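Local coordinates for protein 2-dehydropantoate 2-reductase (Geobacter metallireducens, PDB 3HN2) that probably catalyses the NADPH-dependent reduction of 2-dehydropantoate (ketopantoate) to (R)-pantoate, the last step in making pantoate for pantothenate biosynthesis, at residues A[273-278]-A[290-295]. Residues are numbered along the deposited sequence; the frame is centred on the assembly and turned at random.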
loop_
_atom_site.group_PDB
_atom_site.type_symbol
_atom_site.label_atom_id
_atom_site.label_comp_id
_atom_site.label_asym_id
_atom_site.label_seq_id
_atom_site.Cartn_x
_atom_site.Cartn_y
_atom_site.Cartn_z
ATOM N N ALA A 273 -1.094 18.563 17.612
ATOM C CA ALA A 273 -1.243 18.872 16.183
ATOM C C ALA A 273 -2.113 17.884 15.392
ATOM O O ALA A 273 -2.916 18.301 14.556
ATOM C CB ALA A 273 0.119 19.007 15.536
ATOM N N ILE A 274 -1.956 16.588 15.648
ATOM C CA ILE A 274 -2.734 15.572 14.932
ATOM C C ILE A 274 -4.210 15.517 15.381
ATOM O O ILE A 274 -5.111 15.377 14.546
ATOM C CB ILE A 274 -2.050 14.167 14.997
ATOM C CG1 ILE A 274 -0.662 14.216 14.345
ATOM C CG2 ILE A 274 -2.892 13.099 14.305
ATOM C CD1 ILE A 274 0.255 13.071 14.754
ATOM N N PHE A 275 -4.454 15.664 16.684
ATOM C CA PHE A 275 -5.790 15.438 17.246
ATOM C C PHE A 275 -6.483 16.681 17.798
ATOM O O PHE A 275 -7.610 16.980 17.409
ATOM C CB PHE A 275 -5.738 14.388 18.353
ATOM C CG PHE A 275 -5.427 13.006 17.876
ATOM C CD1 PHE A 275 -6.453 12.121 17.567
ATOM C CD2 PHE A 275 -4.112 12.568 17.777
ATOM C CE1 PHE A 275 -6.172 10.822 17.153
ATOM C CE2 PHE A 275 -3.820 11.272 17.352
ATOM C CZ PHE A 275 -4.853 10.403 17.038
ATOM N N ARG A 276 -5.828 17.388 18.717
ATOM C CA ARG A 276 -6.504 18.466 19.452
ATOM C C ARG A 276 -6.770 19.713 18.609
ATOM O O ARG A 276 -7.807 20.358 18.774
ATOM C CB ARG A 276 -5.784 18.805 20.764
ATOM C CG ARG A 276 -5.938 17.742 21.856
ATOM C CD ARG A 276 -7.381 17.654 22.350
ATOM N NE ARG A 276 -7.596 16.573 23.311
ATOM C CZ ARG A 276 -8.795 16.113 23.663
ATOM N NH1 ARG A 276 -9.885 16.652 23.132
ATOM N NH2 ARG A 276 -8.907 15.116 24.545
ATOM N N THR A 277 -5.848 20.014 17.693
ATOM C CA THR A 277 -6.006 21.112 16.722
ATOM C C THR A 277 -7.145 20.869 15.704
ATOM O O THR A 277 -7.980 21.762 15.523
ATOM C CB THR A 277 -4.658 21.482 16.010
ATOM O OG1 THR A 277 -3.637 21.718 16.989
ATOM C CG2 THR A 277 -4.810 22.714 15.151
ATOM N N PRO A 278 -7.180 19.694 15.019
ATOM C CA PRO A 278 -8.359 19.414 14.195
ATOM C C PRO A 278 -9.679 19.395 14.951
ATOM O O PRO A 278 -10.662 19.938 14.444
ATOM C CB PRO A 278 -8.053 18.031 13.615
ATOM C CG PRO A 278 -6.595 18.024 13.526
ATOM C CD PRO A 278 -6.177 18.632 14.831
ATOM N N PRO A 290 -17.171 12.575 18.220
ATOM C CA PRO A 290 -17.020 11.841 19.485
ATOM C C PRO A 290 -15.859 10.855 19.498
ATOM O O PRO A 290 -15.226 10.661 20.540
ATOM C CB PRO A 290 -18.347 11.080 19.619
ATOM C CG PRO A 290 -19.272 11.700 18.619
ATOM C CD PRO A 290 -18.400 12.176 17.513
ATOM N N ARG A 291 -15.576 10.248 18.349
ATOM C CA ARG A 291 -14.559 9.202 18.272
ATOM C C ARG A 291 -13.153 9.781 18.319
ATOM O O ARG A 291 -12.293 9.300 19.086
ATOM C CB ARG A 291 -14.772 8.307 17.044
ATOM C CG ARG A 291 -15.959 7.358 17.192
ATOM C CD ARG A 291 -16.181 6.479 15.949
ATOM N NE ARG A 291 -17.590 6.098 15.813
ATOM C CZ ARG A 291 -18.528 6.839 15.222
ATOM N NH1 ARG A 291 -18.234 8.023 14.694
ATOM N NH2 ARG A 291 -19.775 6.402 15.163
ATOM N N VAL A 292 -12.930 10.844 17.535
ATOM C CA VAL A 292 -11.645 11.564 17.568
ATOM C C VAL A 292 -11.389 12.039 18.996
ATOM O O VAL A 292 -10.266 11.923 19.503
ATOM C CB VAL A 292 -11.545 12.702 16.508
ATOM C CG1 VAL A 292 -10.111 13.193 16.387
ATOM C CG2 VAL A 292 -12.036 12.222 15.119
ATOM N N GLU A 293 -12.454 12.415 19.693
ATOM C CA GLU A 293 -12.325 12.973 21.036
ATOM C C GLU A 293 -11.928 11.939 22.032
ATOM O O GLU A 293 -10.964 12.128 22.771
ATOM C CB GLU A 293 -13.611 13.658 21.498
ATOM C CG GLU A 293 -13.493 15.176 21.527
ATOM C CD GLU A 293 -14.504 15.829 22.446
ATOM O OE1 GLU A 293 -14.493 15.529 23.658
ATOM O OE2 GLU A 293 -15.304 16.654 21.955
ATOM N N MET A 294 -12.679 10.843 22.038
ATOM C CA MET A 294 -12.384 9.695 22.860
ATOM C C MET A 294 -10.953 9.234 22.610
ATOM O O MET A 294 -10.190 9.060 23.563
ATOM C CB MET A 294 -13.380 8.584 22.551
ATOM C CG MET A 294 -13.311 7.418 23.488
ATOM S SD MET A 294 -14.727 6.356 23.270
ATOM C CE MET A 294 -14.059 4.886 24.036
ATOM N N LEU A 295 -10.582 9.098 21.332
ATOM C CA LEU A 295 -9.218 8.717 20.950
ATOM C C LEU A 295 -8.140 9.660 21.497
ATOM O O LEU A 295 -7.231 9.212 22.205
ATOM C CB LEU A 295 -9.104 8.591 19.431
ATOM C CG LEU A 295 -7.923 7.807 18.840
ATOM C CD1 LEU A 295 -7.528 6.614 19.697
ATOM C CD2 LEU A 295 -8.286 7.349 17.438
#
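F275 packs against V292 and L295 where the last two helices of the all-helical C-terminal domain of a ketopantoate reductase meet. The helices are consecutive: helix 271-284 leads through a short connection into helix 290-302. The two segments run at 129° to each other, with their axes 9.8 Å apart at closest approach. The contact is apolar at its centre and polar at one border. CB of F275 is directed toward segment 290-295, and the ring meets V292 and L295. CG1 of V292 lies at the ring edge, near its plane, 4.0 Å from F275 CD1. That methyl is anti to the backbone N (chi1 -168°), which extends it to the ring. F275 also touches I191 and L295 touches L196, so helix 179-200 adds to the same apolar cluster. R276 borders the core. Its chain bends at chi2 (-67°) and brings the guanidinium over to helix 290-302, where NH2 forms a salt bridge with E300 OE2. R276 NH1 stays 4.8 Å from E293 OE1, too far for a direct ion pair, though the opposite charges probably attract weakly. L295 CG rests 3.9 Å from F275 CE1, and L295 CD2 lies 4.1 Å from F275 CE1.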